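Long-range contacts in ATP-dependent DNA helicase (PDB 5V9X), which is a 3'-to-5' RNA:DNA helicase that probably couples ATP hydrolysis to movement along a single-stranded DNA tracking strand: residues E571-E579 / A613-D621; G97-K107 / P159-L170. All blocks are in the same frame, centred on the assembly; numbering follows the deposited sequence.

Contact 1: E571-E579 / A613-D621; sequences ELDEEMVYE and ARLPFWRGD. With nucleotides of chain B.
The indole of Trp618 meets Glu571 at its rim, where the carbonyl O of Glu571 lies 3.0 Å from CH2 and near the ring plane, while one face rests on nucleotide DT5 of chain B. The sugar carbon C2' of DT5 sits 3.2 Å from Trp618 CE3, and the thymine ring approaches the pyrrole end of the same face. The phenyl of Phe617 carries the backbone N of Arg619 over one face, toward the rim, and has Met576 N at its edge. The third flat group, the guanidinium of Arg619, holds Glu575 side-on: NH2 reaches OE1 at 3.0 Å, in the guanidinium plane and on the syn lone pair, and NE reaches OE2 at 2.8 Å from a tilted approach, the carboxylate and guanidinium planes being 38° apart. A bend at chi3 (-56°) turns the arginine head toward this carboxylate.

Here a short helix, 574-578, in a region assigned to the winged-helix family of large helicase-related proteins, backs an irregular, extended run of residues, 613-621, whose Trp618 side faces the DNA. Asp573 is the N-cap of helix 574-578, and its two carboxylate oxygens have different partners. OD1 accepts Glu575 N at 3.0 Å, closing the helix start, while OD2 accepts Arg619 N at 3.1 Å from above the carboxylate plane. Next to this polar pair, Leu572 CD2 packs on Pro616 CB at 3.6 Å, and Met576, folded back at chi2 (63°), brings SD to a weak hydrogen bond from Phe617 N. Glu571 turns its own carboxylate to a salt bridge with Arg301, and Glu574 pairs with Arg781 and Arg805.

Contact 2: G97-K107 / P159-L170; sequences GTQVLYVSPLK and PPDVLITTPESL. With nucleotides of chain B.
Strands 100-103 and 162-165 run parallel, 17° apart, with Val100 to Val103 opposite Val162 to Thr165 and the usual alternating amide-carbonyl bonds between them, from Leu163 N to Val100 O through to Ser104 N to Thr165 O. At the entry to the pair Asp161 O takes two amides, Gln99 N and Val100 N, each at 2.9 Å, and Thr98 OG1 donates to Pro160 O at 3.0 Å in the carbonyl plane.

Side chains sort onto the two faces. On one, the CD1 branch of Leu101 lies 3.8 Å from Leu163 CD2 and its CD2 branch 3.7 Å from Leu170 CD1, while Val103 CG1 presses on the Pro167 ring at CD. On the other, Ile164 sets CG2 3.6 Å from Tyr102 CD1, oblique to the ring; Tyr102 OH is hydrogen-bonded to the carboxylate of Asp191, in the DEVH sequence of the DEAD/DEAH-type motif II.

Beyond the strands both segments turn to the DNA, as helicase motifs Ia and Ib do in superfamily 2. Lys107 N gives a nearly straight bond, 2.7 Å and 175°, to OP1 of DG9 of chain B. Ser169 OG binds OP1 of DC10 of chain B, and Thr166 OG1 is modelled too close to the same oxygen for its length to be trusted. With chi1 at 61°, that hydroxyl also accepts Ser169 N at 3.1 Å, capping helix 167-174 where it meets the phosphate.

The pair lies within a seven-stranded parallel sheet, between strands 140-143 and 187-191. Helices 75-88 and 107-116 pack on the Val100, Tyr102, Val162 and Ile164 side; helix 200-213 packs against Leu101, Pro167 and Leu170.

Overall arrangement
One strand of DNA joins two contacts that never touch. Contact 2 lies in the first helicase sheet, and contact 1, whose 571-579 segment belongs to the winged-helix family region, is on the opposite side of the chain's centre; their own centres are 39 Å apart and their nearest atoms about 13 Å apart. Contact 1 is associated with nucleotides 5 to 7 of chain B and contact 2 with 8 to 10, making one unbroken run of six. Contact 2 is also the one that leads toward the bound AMP-PNP: the side chain of Tyr102 is about 6 Å from the magnesium ion, so the sheet that carries contact 2 touches the DNA through its loops and helix starts and lies near the nucleotide site.

Contact 1: E571-E579 / A613-D621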
# COMPACT_ATOMS: atom_id res chain seq x y z
N GLU A 571 -19.73 10.96 10.57
CA GLU A 571 -18.52 10.13 10.57
C GLU A 571 -17.32 10.90 11.10
O GLU A 571 -17.14 12.08 10.79
CB GLU A 571 -18.24 9.60 9.16
CG GLU A 571 -19.25 8.59 8.66
CD GLU A 571 -18.91 8.06 7.28
OE1 GLU A 571 -18.36 8.83 6.47
OE2 GLU A 571 -19.20 6.87 7.02
N LEU A 572 -16.50 10.24 11.92
CA LEU A 572 -15.30 10.84 12.48
C LEU A 572 -14.22 9.77 12.61
O LEU A 572 -14.51 8.59 12.79
CB LEU A 572 -15.57 11.47 13.85
CG LEU A 572 -16.13 12.90 13.84
CD1 LEU A 572 -16.41 13.38 15.26
CD2 LEU A 572 -15.17 13.83 13.13
N ASP A 573 -12.97 10.21 12.50
CA ASP A 573 -11.84 9.30 12.55
C ASP A 573 -11.63 8.77 13.97
O ASP A 573 -11.86 9.48 14.95
CB ASP A 573 -10.57 10.01 12.06
CG ASP A 573 -9.47 9.04 11.67
OD1 ASP A 573 -9.10 8.18 12.50
OD2 ASP A 573 -8.97 9.14 10.53
N GLU A 574 -11.19 7.51 14.06
CA GLU A 574 -10.95 6.89 15.36
C GLU A 574 -9.95 7.68 16.19
O GLU A 574 -10.08 7.76 17.41
CB GLU A 574 -10.46 5.45 15.15
CG GLU A 574 -9.95 4.76 16.40
CD GLU A 574 -9.69 3.28 16.18
OE1 GLU A 574 -10.36 2.68 15.31
OE2 GLU A 574 -8.81 2.71 16.86
N GLU A 575 -8.95 8.30 15.54
CA GLU A 575 -7.99 9.13 16.27
C GLU A 575 -8.60 10.48 16.64
O GLU A 575 -8.40 10.96 17.76
CB GLU A 575 -6.73 9.32 15.43
CG GLU A 575 -5.97 8.04 15.15
CD GLU A 575 -4.72 8.27 14.32
OE1 GLU A 575 -4.14 9.37 14.40
OE2 GLU A 575 -4.33 7.34 13.58
N MET A 576 -9.33 11.10 15.71
CA MET A 576 -10.03 12.35 16.03
C MET A 576 -11.00 12.15 17.18
O MET A 576 -11.16 13.04 18.03
CB MET A 576 -10.76 12.87 14.79
CG MET A 576 -11.77 13.97 15.06
SD MET A 576 -11.04 15.48 15.73
CE MET A 576 -12.51 16.40 16.17
N VAL A 577 -11.65 10.98 17.24
CA VAL A 577 -12.59 10.70 18.32
C VAL A 577 -11.87 10.52 19.65
O VAL A 577 -12.39 10.91 20.70
CB VAL A 577 -13.45 9.47 17.96
CG1 VAL A 577 -14.27 9.02 19.15
CG2 VAL A 577 -14.36 9.80 16.79
N TYR A 578 -10.66 9.94 19.63
CA TYR A 578 -9.91 9.74 20.87
C TYR A 578 -9.61 11.07 21.56
O TYR A 578 -9.43 11.10 22.78
CB TYR A 578 -8.61 8.99 20.58
CG TYR A 578 -7.82 8.62 21.82
CD1 TYR A 578 -8.16 7.52 22.58
CD2 TYR A 578 -6.73 9.38 22.22
CE1 TYR A 578 -7.44 7.18 23.72
CE2 TYR A 578 -6.00 9.05 23.35
CZ TYR A 578 -6.36 7.95 24.09
OH TYR A 578 -5.64 7.61 25.21
N GLU A 579 -9.56 12.16 20.80
CA GLU A 579 -9.41 13.51 21.34
C GLU A 579 -10.80 14.13 21.36
O GLU A 579 -11.23 14.77 20.41
CB GLU A 579 -8.42 14.31 20.51
CG GLU A 579 -7.02 13.69 20.46
CD GLU A 579 -6.25 14.06 19.20
OE1 GLU A 579 -6.81 14.78 18.35
OE2 GLU A 579 -5.09 13.61 19.07
N ALA A 613 -15.21 25.65 17.11
CA ALA A 613 -15.12 24.20 17.12
C ALA A 613 -13.78 23.74 16.59
O ALA A 613 -13.09 24.45 15.85
CB ALA A 613 -16.26 23.58 16.29
N ARG A 614 -13.40 22.53 16.98
CA ARG A 614 -12.17 21.92 16.50
C ARG A 614 -12.37 21.34 15.10
O ARG A 614 -13.45 20.85 14.77
CB ARG A 614 -11.69 20.83 17.46
N LEU A 615 -11.32 21.41 14.30
CA LEU A 615 -11.39 20.90 12.93
C LEU A 615 -11.13 19.40 12.95
O LEU A 615 -10.04 18.97 13.36
CB LEU A 615 -10.37 21.61 12.05
CG LEU A 615 -10.32 21.32 10.55
CD1 LEU A 615 -11.71 21.14 9.96
CD2 LEU A 615 -9.58 22.44 9.83
N PRO A 616 -12.10 18.57 12.53
CA PRO A 616 -11.90 17.11 12.56
C PRO A 616 -10.64 16.65 11.83
O PRO A 616 -10.50 16.86 10.63
CB PRO A 616 -13.16 16.58 11.88
CG PRO A 616 -14.20 17.61 12.18
CD PRO A 616 -13.48 18.93 12.16
N PHE A 617 -9.73 16.02 12.58
CA PHE A 617 -8.54 15.45 11.97
C PHE A 617 -8.91 14.19 11.20
O PHE A 617 -9.58 13.30 11.72
CB PHE A 617 -7.50 15.12 13.05
CG PHE A 617 -6.38 14.24 12.56
CD1 PHE A 617 -5.30 14.78 11.87
CD2 PHE A 617 -6.39 12.87 12.80
CE1 PHE A 617 -4.27 13.97 11.42
CE2 PHE A 617 -5.36 12.06 12.35
CZ PHE A 617 -4.30 12.61 11.66
N TRP A 618 -8.47 14.12 9.95
CA TRP A 618 -8.74 12.98 9.08
C TRP A 618 -7.41 12.38 8.64
O TRP A 618 -6.65 13.02 7.90
CB TRP A 618 -9.56 13.39 7.86
CG TRP A 618 -10.94 13.89 8.16
CD1 TRP A 618 -11.36 15.20 8.16
CD2 TRP A 618 -12.10 13.11 8.49
NE1 TRP A 618 -12.70 15.27 8.47
CE2 TRP A 618 -13.17 14.00 8.67
CE3 TRP A 618 -12.32 11.74 8.65
CZ2 TRP A 618 -14.45 13.57 9.00
CZ3 TRP A 618 -13.60 11.31 8.97
CH2 TRP A 618 -14.64 12.22 9.14
N ARG A 619 -7.12 11.17 9.10
CA ARG A 619 -6.05 10.36 8.53
C ARG A 619 -6.68 9.47 7.47
O ARG A 619 -7.42 8.53 7.81
CB ARG A 619 -5.33 9.54 9.59
CG ARG A 619 -4.16 8.74 9.05
CD ARG A 619 -3.58 7.80 10.10
NE ARG A 619 -3.20 8.51 11.32
CZ ARG A 619 -2.01 9.07 11.51
NH1 ARG A 619 -1.08 9.01 10.57
NH2 ARG A 619 -1.75 9.69 12.66
N GLY A 620 -6.42 9.77 6.20
CA GLY A 620 -6.95 8.99 5.10
C GLY A 620 -6.72 7.51 5.31
O GLY A 620 -7.68 6.74 5.43
N ASP A 621 -5.45 7.11 5.37
CA ASP A 621 -5.09 5.74 5.69
C ASP A 621 -3.57 5.58 5.83
O ASP A 621 -2.81 6.17 5.05
CB ASP A 621 -5.61 4.78 4.62
CG ASP A 621 -5.18 3.36 4.86
OD1 ASP A 621 -4.09 2.98 4.39
OD2 ASP A 621 -5.92 2.63 5.56
P DG B 6 -11.79 8.02 4.81
OP1 DG B 6 -13.15 7.47 5.00
OP2 DG B 6 -10.79 7.90 5.90
O5' DG B 6 -11.16 7.37 3.51
C5' DG B 6 -10.73 6.04 3.53
C4' DG B 6 -10.15 5.67 2.19
O4' DG B 6 -9.00 6.50 1.92
C3' DG B 6 -9.68 4.23 2.08
O3' DG B 6 -10.40 3.59 1.05
C2' DG B 6 -8.18 4.33 1.76
C1' DG B 6 -8.04 5.75 1.23
N9 DG B 6 -6.72 6.36 1.47
C8 DG B 6 -6.48 7.65 1.90
N7 DG B 6 -5.21 7.92 2.03
C5 DG B 6 -4.57 6.75 1.66
C6 DG B 6 -3.18 6.46 1.60
O6 DG B 6 -2.22 7.20 1.87
N1 DG B 6 -2.95 5.15 1.18
C2 DG B 6 -3.93 4.24 0.85
N2 DG B 6 -3.52 3.03 0.46
N3 DG B 6 -5.23 4.51 0.90
C4 DG B 6 -5.48 5.78 1.31
P DT B 5 -17.67 11.38 2.87
OP1 DT B 5 -18.31 11.09 1.57
OP2 DT B 5 -18.24 10.81 4.12
O5' DT B 5 -16.14 10.93 2.80
C5' DT B 5 -15.37 10.85 3.99
C4' DT B 5 -13.89 10.73 3.67
O4' DT B 5 -13.39 12.02 3.23
C3' DT B 5 -13.01 10.33 4.85
O3' DT B 5 -11.92 9.56 4.41
C2' DT B 5 -12.56 11.66 5.41
C1' DT B 5 -12.44 12.52 4.17
N1 DT B 5 -12.75 13.96 4.43
C2 DT B 5 -11.76 14.90 4.32
O2 DT B 5 -10.61 14.62 3.99
N3 DT B 5 -12.15 16.18 4.59
C4 DT B 5 -13.41 16.61 4.97
O4 DT B 5 -13.66 17.79 5.19
C5 DT B 5 -14.41 15.57 5.07
C7 DT B 5 -15.81 15.91 5.47
C6 DT B 5 -14.03 14.31 4.81
P DC B 7 -11.38 2.37 1.38
OP1 DC B 7 -12.71 2.65 0.80
OP2 DC B 7 -11.26 2.06 2.83
O5' DC B 7 -10.73 1.17 0.57
C5' DC B 7 -10.18 1.44 -0.71
C4' DC B 7 -9.02 0.51 -0.99
O4' DC B 7 -7.88 0.92 -0.23
C3' DC B 7 -9.27 -0.94 -0.60
O3' DC B 7 -9.62 -1.69 -1.75
C2' DC B 7 -7.93 -1.41 -0.01
C1' DC B 7 -7.02 -0.18 -0.11
N1 DC B 7 -6.16 0.01 1.08
C2 DC B 7 -4.78 -0.22 0.97
O2 DC B 7 -4.31 -0.56 -0.12
N3 DC B 7 -4.00 -0.05 2.07
C4 DC B 7 -4.55 0.31 3.23
N4 DC B 7 -3.75 0.46 4.28
C5 DC B 7 -5.95 0.54 3.36
C6 DC B 7 -6.71 0.37 2.27

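Contact 2: G97-K107 / P159-L170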
# COMPACT_ATOMS: atom_id res chain seq x y z
N GLY A 97 3.07 -33.94 -5.68
CA GLY A 97 2.77 -32.87 -4.76
C GLY A 97 2.94 -31.51 -5.42
O GLY A 97 3.42 -31.38 -6.55
N THR A 98 2.54 -30.48 -4.68
CA THR A 98 2.63 -29.12 -5.20
C THR A 98 4.09 -28.74 -5.41
O THR A 98 4.89 -28.77 -4.47
CB THR A 98 1.94 -28.15 -4.25
OG1 THR A 98 0.57 -28.53 -4.08
CG2 THR A 98 2.00 -26.74 -4.81
N GLN A 99 4.43 -28.38 -6.65
CA GLN A 99 5.81 -28.13 -7.06
C GLN A 99 6.16 -26.66 -7.15
O GLN A 99 7.28 -26.27 -6.79
CB GLN A 99 6.08 -28.79 -8.41
CG GLN A 99 6.06 -30.32 -8.38
CD GLN A 99 7.34 -30.91 -7.83
OE1 GLN A 99 8.43 -30.64 -8.34
NE2 GLN A 99 7.21 -31.72 -6.79
N VAL A 100 5.24 -25.82 -7.63
CA VAL A 100 5.46 -24.39 -7.78
C VAL A 100 4.44 -23.66 -6.92
O VAL A 100 3.26 -24.02 -6.90
CB VAL A 100 5.36 -23.95 -9.25
CG1 VAL A 100 5.50 -22.44 -9.38
CG2 VAL A 100 6.41 -24.66 -10.09
N LEU A 101 4.90 -22.63 -6.20
CA LEU A 101 4.03 -21.81 -5.36
C LEU A 101 4.14 -20.36 -5.81
O LEU A 101 5.19 -19.73 -5.65
CB LEU A 101 4.41 -21.95 -3.88
CG LEU A 101 3.55 -21.14 -2.91
CD1 LEU A 101 2.11 -21.63 -2.91
CD2 LEU A 101 4.13 -21.18 -1.51
N TYR A 102 3.06 -19.84 -6.39
CA TYR A 102 2.97 -18.44 -6.78
C TYR A 102 2.12 -17.70 -5.76
O TYR A 102 1.01 -18.13 -5.43
CB TYR A 102 2.36 -18.32 -8.18
CG TYR A 102 2.00 -16.90 -8.59
CD1 TYR A 102 0.79 -16.34 -8.20
CD2 TYR A 102 2.86 -16.14 -9.37
CE1 TYR A 102 0.46 -15.05 -8.57
CE2 TYR A 102 2.52 -14.85 -9.75
CZ TYR A 102 1.32 -14.31 -9.34
OH TYR A 102 0.97 -13.03 -9.70
N VAL A 103 2.64 -16.58 -5.26
CA VAL A 103 1.96 -15.77 -4.26
C VAL A 103 1.68 -14.39 -4.85
O VAL A 103 2.60 -13.72 -5.33
CB VAL A 103 2.78 -15.65 -2.96
CG1 VAL A 103 2.05 -14.78 -1.95
CG2 VAL A 103 3.07 -17.02 -2.38
N SER A 104 0.42 -13.97 -4.80
CA SER A 104 -0.01 -12.66 -5.25
C SER A 104 -0.67 -11.89 -4.12
O SER A 104 -1.48 -12.46 -3.37
CB SER A 104 -1.00 -12.77 -6.42
OG SER A 104 -1.56 -11.51 -6.73
N PRO A 105 -0.36 -10.60 -3.96
CA PRO A 105 -1.04 -9.81 -2.92
C PRO A 105 -2.49 -9.50 -3.26
O PRO A 105 -3.25 -9.14 -2.35
CB PRO A 105 -0.20 -8.53 -2.84
CG PRO A 105 0.44 -8.42 -4.19
CD PRO A 105 0.67 -9.83 -4.67
N LEU A 106 -2.90 -9.62 -4.52
CA LEU A 106 -4.26 -9.33 -4.95
C LEU A 106 -4.92 -10.59 -5.49
O LEU A 106 -4.29 -11.38 -6.20
CB LEU A 106 -4.28 -8.23 -6.02
CG LEU A 106 -3.86 -6.83 -5.57
CD1 LEU A 106 -3.72 -5.91 -6.76
CD2 LEU A 106 -4.86 -6.28 -4.58
N LYS A 107 -6.20 -10.78 -5.15
CA LYS A 107 -6.94 -11.94 -5.64
C LYS A 107 -7.13 -11.88 -7.15
O LYS A 107 -6.94 -12.89 -7.84
CB LYS A 107 -8.29 -12.04 -4.94
CG LYS A 107 -8.21 -12.38 -3.46
CD LYS A 107 -9.59 -12.65 -2.88
CE LYS A 107 -10.48 -11.41 -2.95
NZ LYS A 107 -11.78 -11.63 -2.27
N PRO A 159 -3.60 -32.13 -4.69
CA PRO A 159 -3.03 -30.80 -4.80
C PRO A 159 -2.53 -30.53 -6.21
O PRO A 159 -2.08 -31.45 -6.92
CB PRO A 159 -1.87 -30.82 -3.79
CG PRO A 159 -1.51 -32.26 -3.67
CD PRO A 159 -2.80 -33.01 -3.81
N PRO A 160 -2.60 -29.28 -6.66
CA PRO A 160 -2.12 -28.94 -8.00
C PRO A 160 -0.60 -28.80 -8.04
O PRO A 160 0.06 -28.54 -7.03
CB PRO A 160 -2.80 -27.60 -8.29
CG PRO A 160 -2.95 -26.98 -6.94
CD PRO A 160 -3.19 -28.11 -5.97
N ASP A 161 -0.06 -28.98 -9.25
CA ASP A 161 1.38 -28.81 -9.43
C ASP A 161 1.79 -27.35 -9.25
O ASP A 161 2.85 -27.06 -8.70
CB ASP A 161 1.80 -29.31 -10.81
CG ASP A 161 1.56 -30.80 -10.98
OD1 ASP A 161 1.50 -31.52 -9.96
OD2 ASP A 161 1.45 -31.25 -12.14
N VAL A 162 0.95 -26.42 -9.71
CA VAL A 162 1.17 -24.99 -9.54
C VAL A 162 0.07 -24.47 -8.63
O VAL A 162 -1.10 -24.41 -9.03
CB VAL A 162 1.18 -24.25 -10.88
CG1 VAL A 162 1.36 -22.75 -10.65
CG2 VAL A 162 2.26 -24.80 -11.79
N LEU A 163 0.43 -24.08 -7.41
CA LEU A 163 -0.51 -23.50 -6.47
C LEU A 163 -0.39 -21.98 -6.51
O LEU A 163 0.69 -21.43 -6.30
CB LEU A 163 -0.27 -24.01 -5.05
CG LEU A 163 -1.30 -23.50 -4.04
CD1 LEU A 163 -2.69 -24.03 -4.38
CD2 LEU A 163 -0.91 -23.87 -2.61
N ILE A 164 -1.50 -21.31 -6.80
CA ILE A 164 -1.60 -19.86 -6.79
C ILE A 164 -2.40 -19.47 -5.56
O ILE A 164 -3.48 -20.03 -5.31
CB ILE A 164 -2.27 -19.33 -8.07
CG1 ILE A 164 -1.43 -19.71 -9.30
CG2 ILE A 164 -2.47 -17.84 -7.99
CD1 ILE A 164 -2.12 -19.41 -10.62
N THR A 165 -1.89 -18.51 -4.78
CA THR A 165 -2.53 -18.16 -3.52
C THR A 165 -2.09 -16.76 -3.10
O THR A 165 -1.38 -16.07 -3.83
CB THR A 165 -2.21 -19.20 -2.44
OG1 THR A 165 -2.87 -18.84 -1.22
CG2 THR A 165 -0.70 -19.27 -2.19
N THR A 166 -2.54 -16.35 -1.92
CA THR A 166 -2.21 -15.09 -1.29
C THR A 166 -1.32 -15.32 -0.07
O THR A 166 -1.18 -16.45 0.41
CB THR A 166 -3.49 -14.36 -0.87
OG1 THR A 166 -4.21 -15.16 0.07
CG2 THR A 166 -4.37 -14.07 -2.08
N PRO A 167 -0.69 -14.27 0.46
CA PRO A 167 0.07 -14.45 1.71
C PRO A 167 -0.80 -14.89 2.86
O PRO A 167 -0.41 -15.78 3.63
CB PRO A 167 0.68 -13.06 1.95
CG PRO A 167 0.72 -12.42 0.61
CD PRO A 167 -0.50 -12.92 -0.10
N GLU A 168 -1.99 -14.31 2.99
CA GLU A 168 -2.91 -14.70 4.06
C GLU A 168 -3.30 -16.17 3.94
O GLU A 168 -3.31 -16.90 4.93
CB GLU A 168 -4.15 -13.80 4.04
CG GLU A 168 -3.92 -12.37 4.51
CD GLU A 168 -3.16 -11.52 3.51
OE1 GLU A 168 -2.98 -11.96 2.35
OE2 GLU A 168 -2.73 -10.41 3.88
N SER A 169 -3.64 -16.61 2.73
CA SER A 169 -4.07 -17.99 2.55
C SER A 169 -2.91 -18.97 2.68
O SER A 169 -3.09 -20.08 3.18
CB SER A 169 -4.78 -18.16 1.21
OG SER A 169 -6.12 -17.71 1.29
N LEU A 170 -1.72 -18.57 2.23
CA LEU A 170 -0.54 -19.40 2.48
C LEU A 170 -0.35 -19.61 3.98
O LEU A 170 0.02 -20.71 4.42
CB LEU A 170 0.71 -18.75 1.88
CG LEU A 170 2.01 -19.52 2.12
CD1 LEU A 170 1.93 -20.91 1.48
CD2 LEU A 170 3.22 -18.76 1.60
P DG B 9 -7.73 -8.21 -2.34
OP1 DG B 9 -7.36 -8.87 -3.62
OP2 DG B 9 -9.07 -7.61 -2.18
O5' DG B 9 -7.50 -9.24 -1.15
C5' DG B 9 -6.19 -9.72 -0.89
C4' DG B 9 -6.16 -10.51 0.41
O4' DG B 9 -6.30 -9.61 1.53
C3' DG B 9 -7.26 -11.56 0.54
O3' DG B 9 -6.74 -12.74 1.13
C2' DG B 9 -8.28 -10.88 1.46
C1' DG B 9 -7.40 -10.00 2.33
N9 DG B 9 -8.07 -8.79 2.79
C8 DG B 9 -8.60 -7.79 2.01
N7 DG B 9 -9.14 -6.82 2.70
C5 DG B 9 -8.93 -7.19 4.02
C6 DG B 9 -9.30 -6.53 5.22
O6 DG B 9 -9.89 -5.44 5.34
N1 DG B 9 -8.90 -7.24 6.35
C2 DG B 9 -8.24 -8.45 6.32
N2 DG B 9 -7.95 -8.99 7.52
N3 DG B 9 -7.90 -9.08 5.21
C4 DG B 9 -8.27 -8.40 4.10
P DC B 10 -7.52 -14.13 0.97
OP1 DC B 10 -6.51 -15.21 0.97
OP2 DC B 10 -8.48 -14.02 -0.15
O5' DC B 10 -8.38 -14.23 2.31
C5' DC B 10 -7.76 -14.55 3.53
C4' DC B 10 -8.77 -14.52 4.66
O4' DC B 10 -9.07 -13.15 5.00
C3' DC B 10 -10.11 -15.18 4.33
O3' DC B 10 -10.40 -16.18 5.27
C2' DC B 10 -11.12 -14.03 4.40
C1' DC B 10 -10.43 -13.07 5.35
N1 DC B 10 -10.88 -11.66 5.20
C2 DC B 10 -11.09 -10.89 6.34
O2 DC B 10 -10.88 -11.39 7.45
N3 DC B 10 -11.50 -9.60 6.20
C4 DC B 10 -11.71 -9.10 4.97
N4 DC B 10 -12.13 -7.83 4.88
C5 DC B 10 -11.51 -9.88 3.80
C6 DC B 10 -11.09 -11.14 3.95
P DT B 8 -10.27 -3.15 -1.60
OP1 DT B 8 -10.94 -3.46 -2.87
OP2 DT B 8 -11.05 -3.18 -0.34
O5' DT B 8 -9.00 -4.11 -1.43
C5' DT B 8 -7.93 -4.04 -2.36
C4' DT B 8 -6.68 -4.68 -1.79
O4' DT B 8 -6.12 -3.85 -0.76
C3' DT B 8 -6.90 -6.04 -1.13
O3' DT B 8 -6.64 -7.06 -2.07
C2' DT B 8 -5.89 -6.06 0.03
C1' DT B 8 -5.29 -4.65 0.04
N1 DT B 8 -5.20 -4.03 1.39
C2 DT B 8 -3.96 -3.79 1.94
O2 DT B 8 -2.92 -4.04 1.37
N3 DT B 8 -3.99 -3.22 3.19
C4 DT B 8 -5.11 -2.88 3.93
O4 DT B 8 -5.03 -2.38 5.04
C5 DT B 8 -6.38 -3.17 3.30
C7 DT B 8 -7.66 -2.86 4.00
C6 DT B 8 -6.36 -3.73 2.08